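Local structure of cellulosome anchoring protein cohesin region (Clostridium thermocellum, 4DH2) at residues S48-L53 / E88-F93; I134-S139 / A151-G156. The protein binds a type I dockerin through its cohesin module, a docking step of cellulosome assembly, and is probably part of a secreted anchoring protein. All blocks are in the same frame, centred on the assembly; numbering follows the deposited sequence.

Contact 1: residues S48-L53 / E88-F93; sequences SFNLSL and EIVFLF
Phe91 O is gripped by two donors of the facing strand, Asn50 ND2 and Leu51 N. They reach it from opposite faces of its carbonyl plane. The hydrogen bond from the Asn50 side-chain amide is nearly straight, 168° at the hydrogen, with Asn50 ND2 2.9 Å from Phe91 O. The oxygen lies in the amide plane of Asn50, although ND2 stands tilted out of the carbonyl plane. Asn50 CG stands anti to the backbone N (chi1 -179°), which carries ND2 across to the neighbouring strand.

Phe93 O is held in a similar way, by Phe49 N and by Ser48 OG at 2.8 Å. The hydroxyl sits in the carbonyl plane, while the backbone N-H is tilted out of it. At the other end Ser52 OG lies 2.8 Å from Glu88 OE2. Its proton is also within reach of Glu138, so the choice of acceptor is not settled.

Strands 48-53 and 88-93 run antiparallel with regular backbone bonding. The side chains of Phe49, Leu51, Leu53, Ile89, Phe91 and Phe93 line one face, directed into the core. Phe93 CB lies over one face of the Phe49 ring, toward its rim, a CH-pi contact 3.6 Å from the ring centroid. The ring planes differ by only 17°, yet the rings are displaced and hardly stack. Leu53 CD1 meets the Phe91 ring at its edge, 4.0 Å from CE2. Phe110 of strand 108-117 packs edge-to-face on Phe91.

The face bearing Asn50, Ser52 and Val90 meets the dockerin chain. Asn50 ND2 also bonds Leu64 O of the dockerin, and Glu88 OE1 bonds His66 ND1 of the dockerin. The chemistry implies a recognition surface whose Asn50 amide is set by the sheet and serves both strand pairing and partner binding.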
loop_
_atom_site.group_PDB
_atom_site.type_symbol
_atom_site.label_atom_id
_atom_site.label_comp_id
_atom_site.label_asym_id
_atom_site.label_seq_id
_atom_site.Cartn_x
_atom_site.Cartn_y
_atom_site.Cartn_z
ATOM N N SER A 48 1.935 9.454 4.178
ATOM C CA SER A 48 2.063 8.421 3.174
ATOM C C SER A 48 1.951 7.036 3.813
ATOM O O SER A 48 2.369 6.841 4.964
ATOM C CB SER A 48 3.408 8.522 2.482
ATOM O OG SER A 48 3.595 7.475 1.532
ATOM N N PHE A 49 1.427 6.091 3.048
ATOM C CA PHE A 49 1.479 4.699 3.484
ATOM C C PHE A 49 1.560 3.781 2.315
ATOM O O PHE A 49 1.148 4.120 1.201
ATOM C CB PHE A 49 0.298 4.330 4.396
ATOM C CG PHE A 49 -1.057 4.239 3.692
ATOM C CD1 PHE A 49 -1.418 3.119 2.962
ATOM C CD2 PHE A 49 -1.963 5.276 3.802
ATOM C CE1 PHE A 49 -2.661 3.045 2.372
ATOM C CE2 PHE A 49 -3.189 5.217 3.213
ATOM C CZ PHE A 49 -3.547 4.095 2.488
ATOM N N ASN A 50 2.110 2.597 2.567
ATOM C CA ASN A 50 2.282 1.574 1.553
ATOM C C ASN A 50 1.988 0.288 2.309
ATOM O O ASN A 50 2.624 0.008 3.347
ATOM C CB ASN A 50 3.716 1.710 1.052
ATOM C CG ASN A 50 4.125 0.745 -0.058
ATOM O OD1 ASN A 50 5.309 0.438 -0.135
ATOM N ND2 ASN A 50 3.208 0.303 -0.925
ATOM N N LEU A 51 0.997 -0.460 1.815
ATOM C CA LEU A 51 0.441 -1.608 2.539
ATOM C C LEU A 51 0.129 -2.701 1.509
ATOM O O LEU A 51 -0.359 -2.370 0.419
ATOM C CB LEU A 51 -0.853 -1.137 3.234
ATOM C CG LEU A 51 -1.737 -2.111 3.994
ATOM C CD1 LEU A 51 -0.921 -2.794 5.023
ATOM C CD2 LEU A 51 -2.819 -1.303 4.648
ATOM N N SER A 52 0.414 -3.966 1.840
ATOM C CA SER A 52 0.051 -5.127 0.992
ATOM C C SER A 52 -0.922 -6.034 1.727
ATOM O O SER A 52 -0.774 -6.271 2.963
ATOM C CB SER A 52 1.293 -5.999 0.690
ATOM O OG SER A 52 2.189 -5.319 -0.158
ATOM N N LEU A 53 -1.852 -6.591 0.959
ATOM C CA LEU A 53 -2.749 -7.649 1.426
ATOM C C LEU A 53 -2.619 -8.844 0.517
ATOM O O LEU A 53 -2.331 -8.697 -0.678
ATOM C CB LEU A 53 -4.202 -7.171 1.323
ATOM C CG LEU A 53 -4.678 -6.006 2.161
ATOM C CD1 LEU A 53 -6.161 -5.797 1.875
ATOM C CD2 LEU A 53 -4.450 -6.263 3.618
ATOM N N GLU A 88 -1.679 -10.624 -4.554
ATOM C CA GLU A 88 -1.334 -9.555 -3.644
ATOM C C GLU A 88 -1.959 -8.250 -4.129
ATOM O O GLU A 88 -1.942 -7.939 -5.324
ATOM C CB GLU A 88 0.198 -9.406 -3.581
ATOM C CG GLU A 88 0.668 -8.413 -2.513
ATOM C CD GLU A 88 2.143 -7.990 -2.642
ATOM O OE1 GLU A 88 2.700 -8.004 -3.765
ATOM O OE2 GLU A 88 2.730 -7.597 -1.613
ATOM N N ILE A 89 -2.520 -7.484 -3.203
ATOM C CA ILE A 89 -3.014 -6.164 -3.523
ATOM C C ILE A 89 -2.154 -5.161 -2.776
ATOM O O ILE A 89 -2.033 -5.209 -1.535
ATOM C CB ILE A 89 -4.445 -5.959 -3.073
ATOM C CG1 ILE A 89 -5.343 -7.111 -3.528
ATOM C CG2 ILE A 89 -4.943 -4.615 -3.584
ATOM C CD1 ILE A 89 -6.721 -6.996 -2.974
ATOM N N VAL A 90 -1.536 -4.265 -3.526
ATOM C CA VAL A 90 -0.620 -3.283 -2.951
ATOM C C VAL A 90 -1.254 -1.897 -3.060
ATOM O O VAL A 90 -1.813 -1.532 -4.100
ATOM C CB VAL A 90 0.742 -3.293 -3.663
ATOM C CG1 VAL A 90 1.753 -2.475 -2.888
ATOM C CG2 VAL A 90 1.241 -4.723 -3.799
ATOM N N PHE A 91 -1.190 -1.148 -1.968
ATOM C CA PHE A 91 -1.720 0.205 -1.922
ATOM C C PHE A 91 -0.575 1.181 -1.692
ATOM O O PHE A 91 0.359 0.891 -0.950
ATOM C CB PHE A 91 -2.679 0.368 -0.747
ATOM C CG PHE A 91 -3.856 -0.540 -0.793
ATOM C CD1 PHE A 91 -5.024 -0.124 -1.403
ATOM C CD2 PHE A 91 -3.808 -1.789 -0.224
ATOM C CE1 PHE A 91 -6.133 -0.964 -1.451
ATOM C CE2 PHE A 91 -4.920 -2.625 -0.265
ATOM C CZ PHE A 91 -6.077 -2.185 -0.879
ATOM N N LEU A 92 -0.664 2.342 -2.333
ATOM C CA LEU A 92 0.245 3.436 -2.063
ATOM C C LEU A 92 -0.543 4.736 -1.967
ATOM O O LEU A 92 -1.281 5.129 -2.901
ATOM C CB LEU A 92 1.282 3.526 -3.163
ATOM C CG LEU A 92 2.296 4.656 -2.942
ATOM C CD1 LEU A 92 3.214 4.361 -1.744
ATOM C CD2 LEU A 92 3.101 4.824 -4.213
ATOM N N PHE A 93 -0.360 5.425 -0.847
ATOM C CA PHE A 93 -0.952 6.734 -0.641
ATOM C C PHE A 93 0.122 7.736 -0.320
ATOM O O PHE A 93 1.044 7.431 0.432
ATOM C CB PHE A 93 -1.926 6.687 0.533
ATOM C CG PHE A 93 -2.367 8.040 0.977
ATOM C CD1 PHE A 93 -3.429 8.673 0.359
ATOM C CD2 PHE A 93 -1.687 8.703 1.975
ATOM C CE1 PHE A 93 -3.811 9.960 0.737
ATOM C CE2 PHE A 93 -2.048 9.994 2.361
ATOM C CZ PHE A 93 -3.124 10.630 1.731
#

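Contact 2: residues I134-S139 / A151-G156; sequences ITFGES and AVLKEG
The Phe136 ring and Leu153 form the tight part of this contact. Leu153 CB sits over one ring face, offset toward the rim, 4.0 Å from the ring centroid in a CH-pi contact. Leu153 CD1 reaches back to Phe136 CB at 3.7 Å. The ring edge turns to the opposing backbone, with Phe136 CE2 3.3 Å from Lys154 O. Phe136 CG stands anti to its carbonyl carbon (chi1 -71°), and this sends the ring across the gap to strand 151-154. Leu51 and Leu53 of strand 48-54 and Val21 of strand 15-27 also pack on Phe136.

Ser139 closes the far end on apolar groups. Its OG lies 3.5 Å from Ala151 CB and near Leu153 CD2. It is buried without a polar partner in the model.

The side toward Glu155 is looser and reaches solvent. The carboxylate lies alongside Thr135, with Glu155 OE2 near Thr135 CG2. A water accepts from Phe136 N at 3.0 Å. The same water comes doubtfully close to Glu155 OE2, so a bridge between the strands at this point is uncertain.

Direct pairing is confined to one antiparallel hydrogen-bonded pair, Ile134 with Gly156. The bond from Ile134 N to Gly156 O, 2.9 Å, is nearly straight, 172° at the hydrogen. The return bond from Gly156 N to Ile134 O is longer, 3.3 Å.

Segments 134-139 and 151-154 are thus splayed within the beta hairpin of strands 129-142 and 149-161, with axes 7.8 Å apart at closest approach. The chemistry implies that the packing of Phe136 on Leu153 takes over where the backbones part, while the Ile134-Gly156 bonds join the two segments at one end.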
loop_
_atom_site.group_PDB
_atom_site.type_symbol
_atom_site.label_atom_id
_atom_site.label_comp_id
_atom_site.label_asym_id
_atom_site.label_seq_id
_atom_site.Cartn_x
_atom_site.Cartn_y
_atom_site.Cartn_z
ATOM N N ILE A 134 -7.771 -13.103 4.700
ATOM C CA ILE A 134 -7.134 -12.008 4.002
ATOM C C ILE A 134 -6.005 -11.562 4.924
ATOM O O ILE A 134 -6.252 -11.158 6.063
ATOM C CB ILE A 134 -8.126 -10.897 3.730
ATOM C CG1 ILE A 134 -9.114 -11.362 2.645
ATOM C CG2 ILE A 134 -7.398 -9.633 3.233
ATOM C CD1 ILE A 134 -10.304 -10.525 2.559
ATOM N N THR A 135 -4.772 -11.669 4.435
ATOM C CA THR A 135 -3.618 -11.454 5.282
ATOM C C THR A 135 -2.860 -10.217 4.845
ATOM O O THR A 135 -3.193 -9.594 3.842
ATOM C CB THR A 135 -2.662 -12.617 5.229
ATOM O OG1 THR A 135 -2.203 -12.799 3.892
ATOM C CG2 THR A 135 -3.371 -13.899 5.656
ATOM N N PHE A 136 -1.818 -9.882 5.590
ATOM C CA PHE A 136 -1.028 -8.699 5.266
ATOM C C PHE A 136 0.378 -9.035 4.941
ATOM O O PHE A 136 0.920 -10.009 5.449
ATOM C CB PHE A 136 -0.951 -7.790 6.459
ATOM C CG PHE A 136 -2.208 -7.134 6.769
ATOM C CD1 PHE A 136 -2.609 -6.026 6.071
ATOM C CD2 PHE A 136 -3.019 -7.617 7.774
ATOM C CE1 PHE A 136 -3.790 -5.419 6.349
ATOM C CE2 PHE A 136 -4.206 -7.003 8.042
ATOM C CZ PHE A 136 -4.587 -5.912 7.354
ATOM N N GLY A 137 0.989 -8.183 4.131
ATOM C CA GLY A 137 2.426 -8.179 3.993
ATOM C C GLY A 137 3.049 -6.969 4.675
ATOM O O GLY A 137 2.660 -6.517 5.770
ATOM N N GLU A 138 4.016 -6.428 3.983
ATOM C CA GLU A 138 4.659 -5.186 4.407
ATOM C C GLU A 138 3.654 -4.022 4.572
ATOM O O GLU A 138 2.632 -3.911 3.905
ATOM C CB GLU A 138 5.776 -4.798 3.430
ATOM C CG GLU A 138 5.309 -4.546 2.002
ATOM C CD GLU A 138 4.546 -3.244 1.863
ATOM O OE1 GLU A 138 3.576 -3.220 1.072
ATOM O OE2 GLU A 138 4.920 -2.252 2.540
ATOM N N SER A 139 3.970 -3.174 5.526
ATOM C CA SER A 139 3.132 -2.089 5.904
ATOM C C SER A 139 4.078 -1.018 6.412
ATOM O O SER A 139 4.837 -1.244 7.354
ATOM C CB SER A 139 2.206 -2.535 7.029
ATOM O OG SER A 139 1.582 -1.450 7.653
ATOM N N ALA A 151 1.633 0.461 12.448
ATOM C CA ALA A 151 0.315 0.004 12.067
ATOM C C ALA A 151 0.080 -1.353 12.727
ATOM O O ALA A 151 0.797 -2.302 12.451
ATOM C CB ALA A 151 0.226 -0.148 10.559
ATOM N N VAL A 152 -0.891 -1.422 13.620
ATOM C CA VAL A 152 -1.241 -2.699 14.203
ATOM C C VAL A 152 -2.214 -3.388 13.246
ATOM O O VAL A 152 -3.364 -2.972 13.122
ATOM C CB VAL A 152 -1.935 -2.519 15.552
ATOM C CG1 VAL A 152 -2.261 -3.920 16.155
ATOM C CG2 VAL A 152 -1.101 -1.644 16.498
ATOM N N LEU A 153 -1.749 -4.425 12.591
ATOM C CA LEU A 153 -2.543 -5.087 11.565
ATOM C C LEU A 153 -3.420 -6.212 12.132
ATOM O O LEU A 153 -2.982 -7.069 12.905
ATOM C CB LEU A 153 -1.606 -5.679 10.548
ATOM C CG LEU A 153 -0.603 -4.700 9.917
ATOM C CD1 LEU A 153 0.307 -5.413 8.969
ATOM C CD2 LEU A 153 -1.323 -3.562 9.202
ATOM N N LYS A 154 -4.672 -6.196 11.742
ATOM C CA LYS A 154 -5.591 -7.233 12.122
ATOM C C LYS A 154 -6.150 -7.874 10.862
ATOM O O LYS A 154 -6.773 -7.207 10.063
ATOM C CB LYS A 154 -6.679 -6.615 12.988
ATOM C CG LYS A 154 -6.139 -5.946 14.253
ATOM C CD LYS A 154 -7.143 -4.944 14.816
ATOM C CE LYS A 154 -6.884 -4.619 16.284
ATOM N NZ LYS A 154 -7.910 -3.649 16.776
ATOM N N GLU A 155 -5.879 -9.166 10.696
ATOM C CA GLU A 155 -6.299 -9.898 9.514
ATOM C C GLU A 155 -7.804 -10.040 9.548
ATOM O O GLU A 155 -8.438 -9.749 10.565
ATOM C CB GLU A 155 -5.654 -11.267 9.488
ATOM C CG GLU A 155 -4.166 -11.191 9.215
ATOM C CD GLU A 155 -3.454 -12.543 9.183
ATOM O OE1 GLU A 155 -3.987 -13.549 9.696
ATOM O OE2 GLU A 155 -2.316 -12.586 8.657
ATOM N N GLY A 156 -8.368 -10.492 8.445
ATOM C CA GLY A 156 -9.811 -10.619 8.345
ATOM C C GLY A 156 -10.170 -11.896 7.630
ATOM O O GLY A 156 -9.302 -12.587 7.094
HETATM O O HOH W 1 -0.573 -11.043 8.032
#

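Overall arrangement
Both contacts belong to the beta-sandwich of the cohesin domain, and their centres lie 10 Å apart. Contact 1 closes along the chain before contact 2 opens. Strands 48-54 and 129-142 are sheet neighbours, so the order across the sheet is 88-94, 48-54, 129-142, 149-161. The contacts meet directly where Ser52 O is 2.9 Å from Gly137 N, a probable hydrogen bond. Strand 48-54 therefore pairs with 88-94 on one side and passes the sheet on to 129-142 on the other. Contact 1 is buried and carries residues that meet the dockerin. Contact 2 follows it in strand order, toward strand 15-27, and is only partly buried.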